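Local coordinates for methyl-CpG-binding domain protein 1 (Homo sapiens, PDB 6D1T) that represses transcription by binding promoter CpG islands methylated on cytosine, through its N-terminal methyl-CpG-binding domain, at residues P11-G14 against P15-R19. Sequence-based numbering, arbitrary orientation.
Sequences PALG and PGWKR
Leu13 lies against one face of the Trp17 indole, four residues further along the same chain. Leu13 CB sits over the five-membered ring, 4.0 Å from the centroid, a CH-pi contact, and is 3.7 Å from Trp17 CG. Leu13 CD1 lies above the same face, offset toward the rim of the benzo half, 3.9 Å from Trp17 CE3. Trp17 has CG anti to its carbonyl carbon (chi1 -78°), and chi2 of 94° turns the broad face to the leucine.

What brings the two together is a type II beta turn from Gly14 to Trp17. Trp17 N donates to Gly14 O at 3.2 Å, in the carbonyl plane and fairly straight at 161°. The same oxygen lies at the edge of the indole, 3.3 Å from Trp17 CD1. Glycines suit this backbone: a side chain on Gly14 would clash with Pro15 CD, and Gly16, third in the turn, has the positive phi that favours its kind.

The tight side faces inward, where Leu51 of helix 48-55 and Tyr37 of strand 33-38 touch both Leu13 and Trp17. The outer side is looser: Pro15 and Gly16 form an exposed turn corner, with CB of Pro15 leaving its backbone away from residues 11-14. An alanine in place of Trp17 would probably leave Leu13 without the aromatic face it packs on and open a gap beside Leu51.

The loop that contains this turn links strand 8-9 to strand 18-23 in the antiparallel sheet of the methyl-CpG-binding domain, about 10 Å from the DNA at its nearest atom. The chemistry thus points to a local loop closed by the Gly14–Trp17 backbone bond, with a second from Trp17 to Cys10, and filled by apolar packing rather than by charge.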
loop_
_atom_site.group_PDB
_atom_site.type_symbol
_atom_site.label_atom_id
_atom_site.label_comp_id
_atom_site.label_asym_id
_atom_site.label_seq_id
_atom_site.Cartn_x
_atom_site.Cartn_y
_atom_site.Cartn_z
ATOM N N PRO A 11 -3.073 -7.746 6.216
ATOM C CA PRO A 11 -3.834 -7.820 7.501
ATOM C C PRO A 11 -3.541 -6.667 8.484
ATOM O O PRO A 11 -4.398 -6.287 9.232
ATOM C CB PRO A 11 -3.432 -9.149 8.147
ATOM C CG PRO A 11 -2.128 -9.553 7.465
ATOM C CD PRO A 11 -2.111 -8.864 6.116
ATOM N N ALA A 12 -2.356 -6.094 8.466
ATOM C CA ALA A 12 -2.105 -4.853 9.226
ATOM C C ALA A 12 -3.201 -3.815 8.958
ATOM O O ALA A 12 -3.517 -3.029 9.848
ATOM C CB ALA A 12 -0.757 -4.284 8.863
ATOM N N LEU A 13 -3.751 -3.793 7.745
ATOM C CA LEU A 13 -4.794 -2.813 7.374
ATOM C C LEU A 13 -6.183 -3.399 7.568
ATOM O O LEU A 13 -7.110 -2.665 7.763
ATOM C CB LEU A 13 -4.631 -2.383 5.912
ATOM C CG LEU A 13 -3.529 -1.363 5.644
ATOM C CD1 LEU A 13 -3.573 -0.921 4.216
ATOM C CD2 LEU A 13 -3.634 -0.158 6.571
ATOM N N GLY A 14 -6.323 -4.704 7.421
ATOM C CA GLY A 14 -7.539 -5.373 7.815
ATOM C C GLY A 14 -8.180 -6.130 6.668
ATOM O O GLY A 14 -7.831 -5.967 5.528
ATOM N N PRO A 15 -9.134 -6.978 7.002
ATOM C CA PRO A 15 -9.731 -7.885 6.025
ATOM C C PRO A 15 -10.026 -7.188 4.692
ATOM O O PRO A 15 -10.532 -6.037 4.693
ATOM C CB PRO A 15 -11.031 -8.334 6.711
ATOM C CG PRO A 15 -10.711 -8.258 8.193
ATOM C CD PRO A 15 -9.763 -7.084 8.327
ATOM N N GLY A 16 -9.715 -7.858 3.588
ATOM C CA GLY A 16 -10.063 -7.374 2.220
ATOM C C GLY A 16 -8.976 -6.496 1.575
ATOM O O GLY A 16 -8.890 -6.392 0.351
ATOM N N TRP A 17 -8.140 -5.858 2.388
ATOM C CA TRP A 17 -7.050 -5.037 1.865
ATOM C C TRP A 17 -5.977 -5.905 1.199
ATOM O O TRP A 17 -5.542 -6.908 1.749
ATOM C CB TRP A 17 -6.422 -4.190 2.972
ATOM C CG TRP A 17 -7.225 -2.989 3.325
ATOM C CD1 TRP A 17 -8.152 -2.875 4.324
ATOM C CD2 TRP A 17 -7.166 -1.720 2.665
ATOM N NE1 TRP A 17 -8.676 -1.618 4.328
ATOM C CE2 TRP A 17 -8.099 -0.883 3.320
ATOM C CE3 TRP A 17 -6.424 -1.210 1.594
ATOM C CZ2 TRP A 17 -8.303 0.439 2.931
ATOM C CZ3 TRP A 17 -6.623 0.094 1.211
ATOM C CH2 TRP A 17 -7.552 0.908 1.872
ATOM N N LYS A 18 -5.512 -5.413 0.053
ATOM C CA LYS A 18 -4.509 -6.059 -0.762
ATOM C C LYS A 18 -3.323 -5.099 -0.948
ATOM O O LYS A 18 -3.474 -3.913 -0.949
ATOM C CB LYS A 18 -5.129 -6.467 -2.103
ATOM C CG LYS A 18 -6.212 -7.539 -2.011
ATOM C CD LYS A 18 -5.688 -8.924 -1.738
ATOM C CE LYS A 18 -6.795 -9.967 -1.604
ATOM N N ARG A 19 -2.138 -5.662 -1.095
ATOM C CA ARG A 19 -0.918 -4.897 -1.294
ATOM C C ARG A 19 -0.068 -5.602 -2.347
ATOM O O ARG A 19 -0.181 -6.812 -2.562
ATOM C CB ARG A 19 -0.164 -4.781 0.027
ATOM C CG ARG A 19 1.236 -4.208 -0.078
ATOM C CD ARG A 19 2.018 -4.404 1.198
ATOM N NE ARG A 19 3.330 -3.788 1.094
ATOM C CZ ARG A 19 4.415 -4.387 0.604
ATOM N NH1 ARG A 19 4.356 -5.651 0.228
ATOM N NH2 ARG A 19 5.545 -3.708 0.492
#